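Local coordinates for protein carbonic anhydrase (Porphyridium purpureum, PDB 1DDZ) that probably catalyses the zinc-dependent interconversion of carbon dioxide and hydrogencarbonate, as a member of the beta-class carbonic anhydrases, at residues 36-41 with 376-381; 105-110 with 399-404; 159-164 with 184-189; 214-219 with 313-318. All blocks are in the same frame, centred on the assembly; numbering follows the deposited sequence.

How the contacts relate
Starting from the N terminus, contact 1 opens first, at the head of helix 38-53, and contact 2 opens next, at the head of helix 107-119. Contact 3 is the short-range one: it closes between helices 147-161 and 172-193 before contact 4 opens in the loop between strands 208-214 and 222-227. Contact 4 closes at helix 311-315, and both it and contact 3 are nested inside the loops of contacts 1 and 2. Contact 1 then closes on strand 378-384 and contact 2 at 399-404, so these two cross. Contacts 2 and 4 each join one carbonic anhydrase region to a part of the later half of the chain; contacts 2 and 3 also touch the second subunit.

Contact 1: 36-41 with 376-381; sequences KSNIFA and VKRVVV
I39, in the first turn of helix 38-53, stands well off the start of strand 378-384, with its CA 10.0 Å from the CA of V380, so the long R378 side chain spans most of the space. The strand is the middle one of the second five-stranded mixed sheet of this beta-class carbonic anhydrase, and the helix opens with a classic N-cap at S37. Chi1 of 176° turns the S37 hydroxyl back over the turn, where OG accepts from I39 N at 3.2 Å, nearly straight at 177°.

R378 does most of the reaching. Its chain bends at chi2 and chi3 and sets NH2 against the cap: S37 OG lies 3.9 Å from NH2, at the edge of the guanidinium. N38 crosses R378 at about a right angle, and its ND2 comes to 3.0 Å from R378 NH2. Both are donors, so this is no bond, and the way round in which the amide is modelled is doubtful. NE of R378 has a long, weak ion pair with E462.

An alanine at S37 would probably leave I39 N without its capping acceptor and let the first helical turn fray beside R378. I39 slides past the arginine in the opposite direction, its CG2 3.4 Å from R378 NH2, while its CD1 faces V380 CG2 at 4.5 Å.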
loop_
_atom_site.group_PDB
_atom_site.type_symbol
_atom_site.label_atom_id
_atom_site.label_comp_id
_atom_site.label_asym_id
_atom_site.label_seq_id
_atom_site.Cartn_x
_atom_site.Cartn_y
_atom_site.Cartn_z
ATOM N N LYS A 36 18.450 29.091 -7.189
ATOM C CA LYS A 36 19.915 29.061 -7.261
ATOM C C LYS A 36 20.588 27.908 -8.037
ATOM O O LYS A 36 21.513 28.131 -8.833
ATOM C CB LYS A 36 20.478 29.102 -5.841
ATOM C CG LYS A 36 19.916 30.232 -4.985
ATOM C CD LYS A 36 20.456 31.591 -5.400
ATOM C CE LYS A 36 19.750 32.723 -4.664
ATOM N NZ LYS A 36 18.349 32.929 -5.135
ATOM N N SER A 37 20.153 26.681 -7.766
ATOM C CA SER A 37 20.702 25.495 -8.397
ATOM C C SER A 37 20.965 25.628 -9.898
ATOM O O SER A 37 20.360 26.447 -10.604
ATOM C CB SER A 37 19.791 24.286 -8.123
ATOM O OG SER A 37 20.231 23.108 -8.796
ATOM N N ASN A 38 21.881 24.801 -10.386
ATOM C CA ASN A 38 22.213 24.805 -11.792
ATOM C C ASN A 38 21.063 24.206 -12.602
ATOM O O ASN A 38 20.995 24.415 -13.807
ATOM C CB ASN A 38 23.579 24.133 -12.062
ATOM C CG ASN A 38 23.491 22.625 -12.264
ATOM O OD1 ASN A 38 24.068 22.092 -13.219
ATOM N ND2 ASN A 38 22.830 21.927 -11.344
ATOM N N ILE A 39 20.104 23.555 -11.936
ATOM C CA ILE A 39 18.969 23.000 -12.664
ATOM C C ILE A 39 18.122 24.110 -13.276
ATOM O O ILE A 39 17.542 23.938 -14.334
ATOM C CB ILE A 39 18.054 22.051 -11.820
ATOM C CG1 ILE A 39 17.450 22.754 -10.607
ATOM C CG2 ILE A 39 18.805 20.789 -11.458
ATOM C CD1 ILE A 39 16.283 22.000 -10.039
ATOM N N PHE A 40 18.071 25.261 -12.616
ATOM C CA PHE A 40 17.305 26.382 -13.133
ATOM C C PHE A 40 18.056 26.954 -14.340
ATOM O O PHE A 40 17.475 27.240 -15.379
ATOM C CB PHE A 40 17.112 27.414 -12.031
ATOM C CG PHE A 40 16.283 26.912 -10.895
ATOM C CD1 PHE A 40 16.868 26.629 -9.665
ATOM C CD2 PHE A 40 14.918 26.701 -11.061
ATOM C CE1 PHE A 40 16.107 26.145 -8.612
ATOM C CE2 PHE A 40 14.144 26.219 -10.011
ATOM C CZ PHE A 40 14.742 25.939 -8.781
ATOM N N ALA A 41 19.372 27.014 -14.231
ATOM C CA ALA A 41 20.194 27.490 -15.331
ATOM C C ALA A 41 20.059 26.549 -16.539
ATOM O O ALA A 41 19.992 26.983 -17.693
ATOM C CB ALA A 41 21.648 27.562 -14.888
ATOM N N VAL A 376 22.031 9.167 -5.196
ATOM C CA VAL A 376 21.787 10.409 -5.943
ATOM C C VAL A 376 22.044 11.626 -5.035
ATOM O O VAL A 376 21.747 11.583 -3.846
ATOM C CB VAL A 376 20.341 10.473 -6.504
ATOM C CG1 VAL A 376 20.138 9.386 -7.537
ATOM C CG2 VAL A 376 19.311 10.362 -5.388
ATOM N N LYS A 377 22.561 12.710 -5.610
ATOM C CA LYS A 377 22.866 13.927 -4.851
ATOM C C LYS A 377 21.661 14.828 -4.618
ATOM O O LYS A 377 21.644 15.597 -3.667
ATOM C CB LYS A 377 23.944 14.743 -5.565
ATOM C CG LYS A 377 25.221 13.972 -5.864
ATOM C CD LYS A 377 25.935 13.497 -4.595
ATOM C CE LYS A 377 27.107 12.573 -4.928
ATOM N NZ LYS A 377 27.892 12.191 -3.717
ATOM N N ARG A 378 20.660 14.740 -5.493
ATOM C CA ARG A 378 19.460 15.563 -5.372
ATOM C C ARG A 378 18.170 14.813 -5.561
ATOM O O ARG A 378 18.088 13.911 -6.375
ATOM C CB ARG A 378 19.459 16.675 -6.418
ATOM C CG ARG A 378 20.088 17.970 -5.962
ATOM C CD ARG A 378 21.491 18.172 -6.528
ATOM N NE ARG A 378 21.494 19.074 -7.685
ATOM C CZ ARG A 378 21.496 18.668 -8.953
ATOM N NH1 ARG A 378 21.490 17.369 -9.250
ATOM N NH2 ARG A 378 21.547 19.565 -9.928
ATOM N N VAL A 379 17.148 15.211 -4.821
ATOM C CA VAL A 379 15.835 14.635 -4.988
ATOM C C VAL A 379 14.991 15.853 -5.320
ATOM O O VAL A 379 14.998 16.828 -4.555
ATOM C CB VAL A 379 15.308 13.965 -3.708
ATOM C CG1 VAL A 379 13.851 13.554 -3.894
ATOM C CG2 VAL A 379 16.163 12.727 -3.375
ATOM N N VAL A 380 14.334 15.831 -6.474
ATOM C CA VAL A 380 13.490 16.940 -6.896
ATOM C C VAL A 380 12.011 16.569 -6.904
ATOM O O VAL A 380 11.652 15.555 -7.485
ATOM C CB VAL A 380 13.878 17.413 -8.330
ATOM C CG1 VAL A 380 12.947 18.539 -8.807
ATOM C CG2 VAL A 380 15.328 17.882 -8.363
ATOM N N VAL A 381 11.172 17.320 -6.189
ATOM C CA VAL A 381 9.721 17.083 -6.214
ATOM C C VAL A 381 9.193 18.168 -7.161
ATOM O O VAL A 381 9.359 19.371 -6.902
ATOM C CB VAL A 381 9.016 17.219 -4.816
ATOM C CG1 VAL A 381 7.506 17.082 -4.973
ATOM C CG2 VAL A 381 9.517 16.150 -3.842
#

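Contact 2: 105-110 with 399-404; sequences SDISFL and LGLIDN
L401 sets CD2 against I107 and L110 on the first turn of helix 107-119, and all three residues are buried. The tight part is at L110, whose CA comes within 6.1 Å of the CA of L401. There L110 CD1 meets L401 CD2 at 3.4 Å, closer than usual for two methyl groups, and the same CD2 sits 3.8 Å from L110 CB as the two side chains cross at a slant. I107 makes the easier fit. Its CG1 runs anti to the backbone N (chi1 -170°), carrying CD1 across to L401 CD2 at 3.9 Å and to L401 O at 3.7 Å.

The looser, partly exposed side is the turn at L399 and G400. It adds almost nothing against 105-110; L399 packs farther along the same helix, on Q114, Q118 and Y119. The turn has bonds of its own: N404 ND2 donates to G400 O at 2.7 Å and also bonds S449 OG of the second subunit, and L399 N reaches the anti lone pair of D403 OD2 at 2.6 Å. Q114 OE1 accepts from both L401 N and I402 N, and Y119 OH bonds D403 OD1.

Between the two segments, then, the side chains meet by apolar contacts, without a hydrogen bond. Apolar fit and the Q114 bonds together set L401 against helix 107-119, and M361 and L147 of the second subunit pack on I107 and L401 respectively, which implies a junction of the two carbonic anhydrase regions that also takes part in the dimer interface.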
loop_
_atom_site.group_PDB
_atom_site.type_symbol
_atom_site.label_atom_id
_atom_site.label_comp_id
_atom_site.label_asym_id
_atom_site.label_seq_id
_atom_site.Cartn_x
_atom_site.Cartn_y
_atom_site.Cartn_z
ATOM N N SER A 105 -2.851 -4.544 -4.821
ATOM C CA SER A 105 -3.291 -3.609 -3.806
ATOM C C SER A 105 -2.460 -2.346 -3.650
ATOM O O SER A 105 -2.623 -1.633 -2.682
ATOM C CB SER A 105 -3.460 -4.345 -2.468
ATOM O OG SER A 105 -2.363 -5.209 -2.237
ATOM N N ASP A 106 -1.656 -2.019 -4.656
ATOM C CA ASP A 106 -0.836 -0.800 -4.619
ATOM C C ASP A 106 -1.731 0.361 -5.024
ATOM O O ASP A 106 -2.121 0.467 -6.186
ATOM C CB ASP A 106 0.365 -0.912 -5.584
ATOM C CG ASP A 106 1.240 0.337 -5.598
ATOM O OD1 ASP A 106 1.276 1.062 -4.612
ATOM O OD2 ASP A 106 1.901 0.612 -6.604
ATOM N N ILE A 107 -2.041 1.239 -4.077
ATOM C CA ILE A 107 -2.900 2.386 -4.330
ATOM C C ILE A 107 -2.234 3.424 -5.221
ATOM O O ILE A 107 -2.931 4.163 -5.888
ATOM C CB ILE A 107 -3.388 3.057 -3.020
ATOM C CG1 ILE A 107 -4.474 4.092 -3.315
ATOM C CG2 ILE A 107 -2.212 3.688 -2.300
ATOM C CD1 ILE A 107 -5.841 3.572 -3.233
ATOM N N SER A 108 -0.907 3.506 -5.243
ATOM C CA SER A 108 -0.267 4.487 -6.120
ATOM C C SER A 108 -0.522 4.075 -7.569
ATOM O O SER A 108 -0.734 4.921 -8.447
ATOM C CB SER A 108 1.234 4.597 -5.853
ATOM O OG SER A 108 1.872 5.346 -6.882
ATOM N N PHE A 109 -0.515 2.767 -7.807
ATOM C CA PHE A 109 -0.766 2.215 -9.129
ATOM C C PHE A 109 -2.266 2.304 -9.444
ATOM O O PHE A 109 -2.652 2.812 -10.499
ATOM C CB PHE A 109 -0.219 0.765 -9.192
ATOM C CG PHE A 109 -0.950 -0.133 -10.149
ATOM C CD1 PHE A 109 -0.990 0.156 -11.517
ATOM C CD2 PHE A 109 -1.654 -1.229 -9.672
ATOM C CE1 PHE A 109 -1.737 -0.633 -12.391
ATOM C CE2 PHE A 109 -2.401 -2.024 -10.535
ATOM C CZ PHE A 109 -2.448 -1.725 -11.892
ATOM N N LEU A 110 -3.103 1.840 -8.520
ATOM C CA LEU A 110 -4.541 1.852 -8.684
ATOM C C LEU A 110 -5.149 3.262 -8.913
ATOM O O LEU A 110 -6.068 3.421 -9.725
ATOM C CB LEU A 110 -5.195 1.184 -7.479
ATOM C CG LEU A 110 -4.932 -0.304 -7.237
ATOM C CD1 LEU A 110 -5.536 -0.748 -5.913
ATOM C CD2 LEU A 110 -5.518 -1.081 -8.375
ATOM N N LEU A 399 -14.803 8.033 -6.623
ATOM C CA LEU A 399 -14.068 6.866 -7.079
ATOM C C LEU A 399 -13.167 6.313 -5.973
ATOM O O LEU A 399 -12.226 6.980 -5.511
ATOM C CB LEU A 399 -13.263 7.199 -8.340
ATOM C CG LEU A 399 -14.132 7.758 -9.472
ATOM C CD1 LEU A 399 -13.314 8.132 -10.712
ATOM C CD2 LEU A 399 -15.218 6.754 -9.795
ATOM N N GLY A 400 -13.440 5.062 -5.609
ATOM C CA GLY A 400 -12.744 4.367 -4.542
ATOM C C GLY A 400 -11.239 4.427 -4.463
ATOM O O GLY A 400 -10.685 4.468 -3.367
ATOM N N LEU A 401 -10.553 4.435 -5.593
ATOM C CA LEU A 401 -9.107 4.464 -5.521
ATOM C C LEU A 401 -8.499 5.843 -5.722
ATOM O O LEU A 401 -7.727 6.308 -4.885
ATOM C CB LEU A 401 -8.512 3.410 -6.467
ATOM C CG LEU A 401 -9.172 2.084 -6.055
ATOM C CD1 LEU A 401 -9.734 1.353 -7.229
ATOM C CD2 LEU A 401 -8.265 1.221 -5.243
ATOM N N ILE A 402 -8.890 6.525 -6.790
ATOM C CA ILE A 402 -8.331 7.827 -7.067
ATOM C C ILE A 402 -8.777 8.886 -6.067
ATOM O O ILE A 402 -7.943 9.630 -5.553
ATOM C CB ILE A 402 -8.609 8.273 -8.520
ATOM C CG1 ILE A 402 -7.959 9.623 -8.788
ATOM C CG2 ILE A 402 -10.104 8.338 -8.812
ATOM C CD1 ILE A 402 -6.491 9.616 -8.703
ATOM N N ASP A 403 -10.042 8.867 -5.664
ATOM C CA ASP A 403 -10.504 9.902 -4.748
ATOM C C ASP A 403 -10.077 9.783 -3.292
ATOM O O ASP A 403 -10.021 10.783 -2.585
ATOM C CB ASP A 403 -11.989 10.198 -4.957
ATOM C CG ASP A 403 -12.292 10.615 -6.413
ATOM O OD1 ASP A 403 -11.557 11.453 -6.990
ATOM O OD2 ASP A 403 -13.239 10.074 -7.014
ATOM N N ASN A 404 -9.699 8.581 -2.850
ATOM C CA ASN A 404 -9.177 8.426 -1.484
ATOM C C ASN A 404 -7.698 8.825 -1.484
ATOM O O ASN A 404 -7.193 9.467 -0.559
ATOM C CB ASN A 404 -9.433 7.024 -0.950
ATOM C CG ASN A 404 -10.884 6.826 -0.612
ATOM O OD1 ASN A 404 -11.487 7.671 0.046
ATOM N ND2 ASN A 404 -11.494 5.766 -1.150
#

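Contact 3: 159-164 with 184-189; sequences RRMNAK and VLEQVH
The carboxylate of E186 has the methyl of M161 over one face and the amide of N162 beyond its OE2 oxygen, with the amide and carboxylate planes turned 32° apart. The pair belongs to a helix-helix packing within the first carbonic anhydrase region: M161 ends helix 147-161, N162 breaks it just before the short helix 163-166, and E186 sits on the long helix 172-193.

Backbones stay apart here, the CA of M161 lying 9.8 Å from the CA of E186. M161 closes the distance through an extended chain that bends only at its end (chi3 -75°), which brings CE above the carboxylate carbon CD of E186 at 3.9 Å. N162 approaches from the opposite direction, slightly lifted from the carboxylate plane on the same side as M161 CE. Its ND2 donates instead to V158 O, in the last turn of helix 147-161.

The charge of E186 is answered across the dimer, outside these two segments: OE1 forms a salt bridge to R160 of the second subunit, and the reciprocal pair joins R160 here to E186 of the second subunit. That leaves OE2 turned toward N162, with ND2 3.6 Å away, too long for a bond.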
loop_
_atom_site.group_PDB
_atom_site.type_symbol
_atom_site.label_atom_id
_atom_site.label_comp_id
_atom_site.label_asym_id
_atom_site.label_seq_id
_atom_site.Cartn_x
_atom_site.Cartn_y
_atom_site.Cartn_z
ATOM N N ARG A 159 9.324 -15.130 -10.482
ATOM C CA ARG A 159 10.325 -16.177 -10.695
ATOM C C ARG A 159 9.770 -17.512 -10.189
ATOM O O ARG A 159 9.889 -18.537 -10.857
ATOM C CB ARG A 159 11.642 -15.858 -9.979
ATOM C CG ARG A 159 12.823 -16.700 -10.494
ATOM C CD ARG A 159 14.084 -16.588 -9.621
ATOM N NE ARG A 159 13.993 -17.406 -8.407
ATOM C CZ ARG A 159 14.804 -18.421 -8.097
ATOM N NH1 ARG A 159 15.815 -18.787 -8.881
ATOM N NH2 ARG A 159 14.550 -19.124 -7.010
ATOM N N ARG A 160 9.080 -17.458 -9.054
ATOM C CA ARG A 160 8.474 -18.634 -8.436
ATOM C C ARG A 160 7.412 -19.272 -9.336
ATOM O O ARG A 160 7.482 -20.461 -9.635
ATOM C CB ARG A 160 7.880 -18.245 -7.079
ATOM C CG ARG A 160 7.197 -19.359 -6.304
ATOM C CD ARG A 160 6.800 -18.894 -4.903
ATOM N NE ARG A 160 5.359 -19.037 -4.661
ATOM C CZ ARG A 160 4.793 -20.045 -3.994
ATOM N NH1 ARG A 160 5.539 -21.019 -3.484
ATOM N NH2 ARG A 160 3.471 -20.100 -3.857
ATOM N N MET A 161 6.445 -18.476 -9.781
ATOM C CA MET A 161 5.370 -18.954 -10.653
ATOM C C MET A 161 5.858 -19.443 -12.011
ATOM O O MET A 161 5.184 -20.233 -12.649
ATOM C CB MET A 161 4.349 -17.849 -10.920
ATOM C CG MET A 161 3.470 -17.482 -9.749
ATOM S SD MET A 161 2.295 -16.153 -10.162
ATOM C CE MET A 161 3.374 -14.692 -10.173
ATOM N N ASN A 162 7.014 -18.957 -12.449
ATOM C CA ASN A 162 7.539 -19.313 -13.746
ATOM C C ASN A 162 8.870 -20.034 -13.709
ATOM O O ASN A 162 9.656 -19.908 -14.634
ATOM C CB ASN A 162 7.684 -18.054 -14.581
ATOM C CG ASN A 162 6.369 -17.447 -14.924
ATOM O OD1 ASN A 162 5.676 -17.948 -15.786
ATOM N ND2 ASN A 162 6.015 -16.354 -14.264
ATOM N N ALA A 163 9.106 -20.810 -12.664
ATOM C CA ALA A 163 10.337 -21.563 -12.520
ATOM C C ALA A 163 10.628 -22.419 -13.766
ATOM O O ALA A 163 11.757 -22.430 -14.273
ATOM C CB ALA A 163 10.249 -22.441 -11.278
ATOM N N LYS A 164 9.597 -23.079 -14.287
ATOM C CA LYS A 164 9.711 -23.933 -15.480
ATOM C C LYS A 164 10.319 -23.236 -16.690
ATOM O O LYS A 164 11.121 -23.821 -17.428
ATOM C CB LYS A 164 8.348 -24.513 -15.832
ATOM C CG LYS A 164 7.249 -23.478 -15.839
ATOM C CD LYS A 164 5.893 -24.107 -15.638
ATOM C CE LYS A 164 4.808 -23.071 -15.692
ATOM N NZ LYS A 164 3.461 -23.688 -15.718
ATOM N N VAL A 184 6.687 -8.325 -17.109
ATOM C CA VAL A 184 5.752 -7.490 -17.864
ATOM C C VAL A 184 4.431 -8.234 -18.060
ATOM O O VAL A 184 3.367 -7.684 -17.770
ATOM C CB VAL A 184 6.319 -7.082 -19.257
ATOM C CG1 VAL A 184 5.260 -6.366 -20.070
ATOM C CG2 VAL A 184 7.506 -6.192 -19.107
ATOM N N LEU A 185 4.496 -9.502 -18.481
ATOM C CA LEU A 185 3.277 -10.298 -18.714
ATOM C C LEU A 185 2.433 -10.444 -17.464
ATOM O O LEU A 185 1.204 -10.412 -17.514
ATOM C CB LEU A 185 3.605 -11.700 -19.236
ATOM C CG LEU A 185 3.138 -12.093 -20.639
ATOM C CD1 LEU A 185 3.249 -13.601 -20.790
ATOM C CD2 LEU A 185 1.710 -11.648 -20.880
ATOM N N GLU A 186 3.095 -10.644 -16.341
ATOM C CA GLU A 186 2.387 -10.763 -15.070
ATOM C C GLU A 186 1.714 -9.413 -14.691
ATOM O O GLU A 186 0.581 -9.372 -14.233
ATOM C CB GLU A 186 3.385 -11.219 -14.000
ATOM C CG GLU A 186 2.840 -12.269 -13.038
ATOM C CD GLU A 186 2.225 -13.496 -13.743
ATOM O OE1 GLU A 186 0.979 -13.602 -13.681
ATOM O OE2 GLU A 186 2.972 -14.341 -14.328
ATOM N N GLN A 187 2.399 -8.300 -14.923
ATOM C CA GLN A 187 1.816 -6.995 -14.622
ATOM C C GLN A 187 0.600 -6.740 -15.545
ATOM O O GLN A 187 -0.430 -6.260 -15.092
ATOM C CB GLN A 187 2.871 -5.876 -14.719
ATOM C CG GLN A 187 4.139 -6.084 -13.853
ATOM C CD GLN A 187 3.862 -6.690 -12.481
ATOM O OE1 GLN A 187 3.009 -6.221 -11.745
ATOM N NE2 GLN A 187 4.562 -7.771 -12.154
ATOM N N VAL A 188 0.693 -7.117 -16.815
ATOM C CA VAL A 188 -0.430 -6.966 -17.739
ATOM C C VAL A 188 -1.611 -7.737 -17.174
ATOM O O VAL A 188 -2.744 -7.252 -17.156
ATOM C CB VAL A 188 -0.077 -7.491 -19.135
ATOM C CG1 VAL A 188 -1.342 -7.664 -19.992
ATOM C CG2 VAL A 188 0.863 -6.515 -19.805
ATOM N N HIS A 189 -1.349 -8.941 -16.677
ATOM C CA HIS A 189 -2.412 -9.731 -16.069
ATOM C C HIS A 189 -3.068 -8.941 -14.922
ATOM O O HIS A 189 -4.302 -8.912 -14.776
ATOM C CB HIS A 189 -1.856 -11.046 -15.496
ATOM C CG HIS A 189 -2.873 -11.827 -14.706
ATOM N ND1 HIS A 189 -3.043 -11.666 -13.345
ATOM C CD2 HIS A 189 -3.825 -12.703 -15.104
ATOM C CE1 HIS A 189 -4.071 -12.402 -12.944
ATOM N NE2 HIS A 189 -4.555 -13.039 -13.996
#

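Contact 4: 214-219 with 313-318; sequences YGVGDG and SNLAHT
V216 forks against L315 and A316 where the loop between strands 208-214 and 222-227 meets the end of helix 311-315. S313 brings the backbones closest, its CA 5.4 Å from the CA of G217, but its side chain turns back and OG bonds Q310 O. N314 O takes the N-H groups of H317, at 2.8 Å from its N, and T318, where the chain leaves the helix after L315.

L315 supplies the first half of the apolar contact: its CD2 lies 3.6 Å from V216 CG2, the two side chains crossing at a slant, and the leucine also rests on V79. A316 supplies the other half, with CB 3.6 Å from V216 CG1 and 4.4 Å from G217 CA. With chi1 at 74°, the valine sends CG2 anti to its backbone N, toward L315, and swings CG1 to A316. An alanine in place of V216 would probably open a gap beneath L315 CD2 and A316 CB and leave the leucine tip freer to turn. Beyond A316 the chain runs on to T318, whose side chain touches R78.

On the loop side, G215 O accepts from D218 N and from G219 N at 2.9 Å, so V216 is presented at the head of a tight turn. D218 ties that turn to R222 by a salt bridge. This is the connection between the fourth and fifth strands of a beta-class carbonic anhydrase sheet, near the metal site: the side chain of V216 is about 6 Å from that of the zinc ligand H130 and about 10 Å from the zinc ion.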
loop_
_atom_site.group_PDB
_atom_site.type_symbol
_atom_site.label_atom_id
_atom_site.label_comp_id
_atom_site.label_asym_id
_atom_site.label_seq_id
_atom_site.Cartn_x
_atom_site.Cartn_y
_atom_site.Cartn_z
ATOM N N TYR A 214 11.754 -3.489 -24.267
ATOM C CA TYR A 214 12.699 -3.015 -25.236
ATOM C C TYR A 214 14.043 -3.022 -24.574
ATOM O O TYR A 214 14.138 -3.086 -23.349
ATOM C CB TYR A 214 12.353 -1.596 -25.720
ATOM C CG TYR A 214 12.640 -0.487 -24.725
ATOM C CD1 TYR A 214 13.809 0.301 -24.821
ATOM C CD2 TYR A 214 11.753 -0.221 -23.693
ATOM C CE1 TYR A 214 14.078 1.344 -23.885
ATOM C CE2 TYR A 214 12.009 0.790 -22.772
ATOM C CZ TYR A 214 13.162 1.567 -22.863
ATOM O OH TYR A 214 13.278 2.494 -21.859
ATOM N N GLY A 215 15.087 -3.002 -25.381
ATOM C CA GLY A 215 16.429 -2.918 -24.851
ATOM C C GLY A 215 16.859 -1.546 -25.312
ATOM O O GLY A 215 16.598 -1.165 -26.459
ATOM N N VAL A 216 17.513 -0.788 -24.442
ATOM C CA VAL A 216 17.942 0.570 -24.781
ATOM C C VAL A 216 18.940 0.605 -25.948
ATOM O O VAL A 216 19.102 1.635 -26.594
ATOM C CB VAL A 216 18.510 1.309 -23.529
ATOM C CG1 VAL A 216 19.878 0.779 -23.172
ATOM C CG2 VAL A 216 18.551 2.809 -23.755
ATOM N N GLY A 217 19.569 -0.533 -26.239
ATOM C CA GLY A 217 20.527 -0.604 -27.335
ATOM C C GLY A 217 19.929 -0.401 -28.717
ATOM O O GLY A 217 20.663 -0.194 -29.666
ATOM N N ASP A 218 18.605 -0.512 -28.845
ATOM C CA ASP A 218 17.939 -0.303 -30.133
ATOM C C ASP A 218 16.602 0.448 -30.015
ATOM O O ASP A 218 16.043 0.917 -31.018
ATOM C CB ASP A 218 17.739 -1.630 -30.892
ATOM C CG ASP A 218 16.806 -2.609 -30.173
ATOM O OD1 ASP A 218 16.655 -3.736 -30.687
ATOM O OD2 ASP A 218 16.223 -2.272 -29.118
ATOM N N GLY A 219 16.087 0.539 -28.789
ATOM C CA GLY A 219 14.836 1.232 -28.551
ATOM C C GLY A 219 13.659 0.612 -29.271
ATOM O O GLY A 219 12.631 1.258 -29.444
ATOM N N SER A 313 23.294 3.458 -28.961
ATOM C CA SER A 313 24.465 2.924 -28.269
ATOM C C SER A 313 24.915 3.927 -27.198
ATOM O O SER A 313 25.311 3.550 -26.093
ATOM C CB SER A 313 25.599 2.625 -29.264
ATOM O OG SER A 313 26.147 3.821 -29.803
ATOM N N ASN A 314 24.860 5.211 -27.533
ATOM C CA ASN A 314 25.214 6.261 -26.579
ATOM C C ASN A 314 24.202 6.214 -25.440
ATOM O O ASN A 314 24.564 6.237 -24.267
ATOM C CB ASN A 314 25.158 7.646 -27.228
ATOM C CG ASN A 314 26.288 7.890 -28.224
ATOM O OD1 ASN A 314 26.174 8.777 -29.080
ATOM N ND2 ASN A 314 27.392 7.128 -28.111
ATOM N N LEU A 315 22.929 6.112 -25.806
ATOM C CA LEU A 315 21.835 6.024 -24.851
ATOM C C LEU A 315 22.132 4.895 -23.871
ATOM O O LEU A 315 21.860 5.009 -22.680
ATOM C CB LEU A 315 20.555 5.691 -25.605
ATOM C CG LEU A 315 19.230 6.224 -25.094
ATOM C CD1 LEU A 315 19.213 7.748 -25.187
ATOM C CD2 LEU A 315 18.127 5.630 -25.944
ATOM N N ALA A 316 22.714 3.814 -24.383
ATOM C CA ALA A 316 23.056 2.645 -23.580
ATOM C C ALA A 316 24.336 2.777 -22.749
ATOM O O ALA A 316 24.734 1.837 -22.053
ATOM C CB ALA A 316 23.155 1.427 -24.469
ATOM N N HIS A 317 24.977 3.938 -22.802
ATOM C CA HIS A 317 26.213 4.161 -22.061
ATOM C C HIS A 317 26.056 5.149 -20.918
ATOM O O HIS A 317 26.842 5.105 -19.963
ATOM C CB HIS A 317 27.323 4.660 -22.995
ATOM C CG HIS A 317 27.837 3.626 -23.944
ATOM N ND1 HIS A 317 27.967 2.292 -23.601
ATOM C CD2 HIS A 317 28.275 3.724 -25.221
ATOM C CE1 HIS A 317 28.465 1.623 -24.624
ATOM N NE2 HIS A 317 28.661 2.470 -25.620
ATOM N N THR A 318 25.050 6.026 -21.015
ATOM C CA THR A 318 24.791 7.057 -19.999
ATOM C C THR A 318 25.022 6.583 -18.555
ATOM O O THR A 318 24.592 5.499 -18.144
ATOM C CB THR A 318 23.392 7.710 -20.164
ATOM O OG1 THR A 318 23.197 8.711 -19.156
ATOM C CG2 THR A 318 22.315 6.680 -20.063
#